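Local structure of glutamate--tRNA ligase (Elizabethkingia anophelis, 6B1Z) at residues Thr31-Tyr36 and Val325-Met330. The protein catalyses the ATP-dependent attachment of glutamate to its cognate tRNA, as a class I aminoacyl-tRNA synthetase. Residues are numbered along the deposited sequence; the frame is centred on the assembly and turned at random.
Sequences TALYDY and VSMDEM
M327 meets Y36 in a Met-aromatic contact and touches L33 with its methyl, joining helix 26-41 to the first turn of helix 327-333. Helix 26-41 follows strand 13-16 in the Rossmann-type catalytic domain of this class I synthetase, and A32 and D35 pack on that strand. The thioether comes at the rim of the tyrosine ring, not over its face: SD lies 3.8 Å from Y36 CE2. From the ring centroid SD stands 5.0 Å away, on a line 79° off the ring normal. CG of M327 follows along the same rim, 4.1 Å from Y36 CE2. Leaving its helix with CG anti to the backbone N (chi1 -176°), the methionine then bends at both chi2 and chi3, which carries the terminal methyl past the ring to L33. There the two aliphatic chains run past each other in opposite directions, and CE rests 4.1 Å from L33 CD1. M75 touches both M327 and L33, while I308 and A312 of helix 304-312 pack against L33; I331, one turn on from M327, also touches Y36. Sulfur, ring edge and aliphatic carbons bury a modest 146 Å² over both sides. Behind the methionine, S326 and E329 form a capping box that fixes the start of its helix. E329 N donates to S326 OG at 3.1 Å, and S326 N returns a nearly straight 2.9 Å bond to E329 OE1, entering on the anti side of the carboxylate, 18° out of its plane.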
loop_
_atom_site.group_PDB
_atom_site.type_symbol
_atom_site.label_atom_id
_atom_site.label_comp_id
_atom_site.label_asym_id
_atom_site.label_seq_id
_atom_site.Cartn_x
_atom_site.Cartn_y
_atom_site.Cartn_z
ATOM N N THR A 31 -4.623 -3.220 -6.102
ATOM C CA THR A 31 -4.964 -3.433 -7.505
ATOM C C THR A 31 -3.823 -4.113 -8.246
ATOM O O THR A 31 -4.032 -5.099 -8.970
ATOM C CB THR A 31 -5.331 -2.106 -8.160
ATOM O OG1 THR A 31 -6.557 -1.639 -7.582
ATOM C CG2 THR A 31 -5.515 -2.312 -9.677
ATOM N N ALA A 32 -2.595 -3.607 -8.067
ATOM C CA ALA A 32 -1.438 -4.241 -8.688
ATOM C C ALA A 32 -1.300 -5.698 -8.254
ATOM O O ALA A 32 -1.021 -6.569 -9.085
ATOM C CB ALA A 32 -0.159 -3.463 -8.342
ATOM N N LEU A 33 -1.498 -5.980 -6.960
ATOM C CA LEU A 33 -1.388 -7.349 -6.467
ATOM C C LEU A 33 -2.415 -8.257 -7.120
ATOM O O LEU A 33 -2.083 -9.365 -7.560
ATOM C CB LEU A 33 -1.540 -7.376 -4.946
ATOM C CG LEU A 33 -1.605 -8.775 -4.331
ATOM C CD1 LEU A 33 -0.290 -9.548 -4.494
ATOM C CD2 LEU A 33 -1.982 -8.679 -2.874
ATOM N N TYR A 34 -3.675 -7.811 -7.182
ATOM C CA TYR A 34 -4.699 -8.663 -7.782
ATOM C C TYR A 34 -4.457 -8.854 -9.282
ATOM O O TYR A 34 -4.722 -9.944 -9.810
ATOM C CB TYR A 34 -6.099 -8.101 -7.489
ATOM C CG TYR A 34 -6.572 -8.231 -6.040
ATOM C CD1 TYR A 34 -5.829 -8.921 -5.070
ATOM C CD2 TYR A 34 -7.772 -7.660 -5.641
ATOM C CE1 TYR A 34 -6.283 -9.019 -3.752
ATOM C CE2 TYR A 34 -8.233 -7.764 -4.330
ATOM C CZ TYR A 34 -7.488 -8.436 -3.392
ATOM O OH TYR A 34 -7.965 -8.529 -2.114
ATOM N N ASP A 35 -3.945 -7.827 -9.980
ATOM C CA ASP A 35 -3.463 -8.010 -11.353
ATOM C C ASP A 35 -2.437 -9.133 -11.438
ATOM O O ASP A 35 -2.526 -10.026 -12.295
ATOM C CB ASP A 35 -2.798 -6.730 -11.863
ATOM C CG ASP A 35 -3.764 -5.684 -12.321
ATOM O OD1 ASP A 35 -4.785 -6.032 -12.962
ATOM O OD2 ASP A 35 -3.467 -4.483 -12.072
ATOM N N TYR A 36 -1.413 -9.056 -10.584
ATOM C CA TYR A 36 -0.315 -10.015 -10.613
ATOM C C TYR A 36 -0.807 -11.419 -10.298
ATOM O O TYR A 36 -0.510 -12.377 -11.027
ATOM C CB TYR A 36 0.746 -9.569 -9.607
ATOM C CG TYR A 36 2.009 -10.399 -9.589
ATOM C CD1 TYR A 36 2.934 -10.320 -10.621
ATOM C CD2 TYR A 36 2.283 -11.252 -8.525
ATOM C CE1 TYR A 36 4.092 -11.068 -10.596
ATOM C CE2 TYR A 36 3.436 -12.004 -8.491
ATOM C CZ TYR A 36 4.340 -11.915 -9.535
ATOM O OH TYR A 36 5.492 -12.674 -9.508
ATOM N N VAL A 325 -0.108 -16.762 4.066
ATOM C CA VAL A 325 0.158 -17.373 2.767
ATOM C C VAL A 325 1.297 -16.623 2.092
ATOM O O VAL A 325 1.389 -15.392 2.167
ATOM C CB VAL A 325 -1.090 -17.392 1.857
ATOM C CG1 VAL A 325 -1.969 -18.606 2.180
ATOM C CG2 VAL A 325 -1.869 -16.103 1.983
ATOM N N SER A 326 2.157 -17.378 1.421
ATOM C CA SER A 326 3.229 -16.839 0.604
ATOM C C SER A 326 2.684 -16.352 -0.737
ATOM O O SER A 326 1.561 -16.668 -1.136
ATOM C CB SER A 326 4.281 -17.913 0.346
ATOM O OG SER A 326 3.761 -18.897 -0.544
ATOM N N MET A 327 3.514 -15.596 -1.460
ATOM C CA MET A 327 3.127 -15.190 -2.811
ATOM C C MET A 327 2.806 -16.402 -3.685
ATOM O O MET A 327 1.829 -16.381 -4.441
ATOM C CB MET A 327 4.237 -14.353 -3.450
ATOM C CG MET A 327 3.903 -13.802 -4.836
ATOM S SD MET A 327 2.603 -12.556 -4.810
ATOM C CE MET A 327 3.533 -11.124 -4.303
ATOM N N ASP A 328 3.621 -17.462 -3.613
ATOM C CA ASP A 328 3.341 -18.645 -4.424
ATOM C C ASP A 328 2.009 -19.284 -4.047
ATOM O O ASP A 328 1.262 -19.739 -4.922
ATOM C CB ASP A 328 4.474 -19.665 -4.305
ATOM C CG ASP A 328 5.670 -19.303 -5.160
ATOM O OD1 ASP A 328 5.504 -18.502 -6.106
ATOM O OD2 ASP A 328 6.771 -19.826 -4.888
ATOM N N GLU A 329 1.697 -19.338 -2.750
ATOM C CA GLU A 329 0.411 -19.891 -2.329
ATOM C C GLU A 329 -0.752 -19.019 -2.801
ATOM O O GLU A 329 -1.785 -19.544 -3.243
ATOM C CB GLU A 329 0.400 -20.070 -0.805
ATOM C CG GLU A 329 1.337 -21.193 -0.358
ATOM C CD GLU A 329 1.579 -21.270 1.144
ATOM O OE1 GLU A 329 1.585 -20.221 1.822
ATOM O OE2 GLU A 329 1.788 -22.401 1.645
ATOM N N MET A 330 -0.598 -17.694 -2.727
ATOM C CA MET A 330 -1.650 -16.805 -3.212
ATOM C C MET A 330 -1.850 -16.957 -4.710
ATOM O O MET A 330 -2.989 -16.959 -5.187
ATOM C CB MET A 330 -1.331 -15.353 -2.865
ATOM C CG MET A 330 -1.452 -15.067 -1.381
ATOM S SD MET A 330 -1.400 -13.327 -0.926
ATOM C CE MET A 330 0.337 -12.939 -1.122
#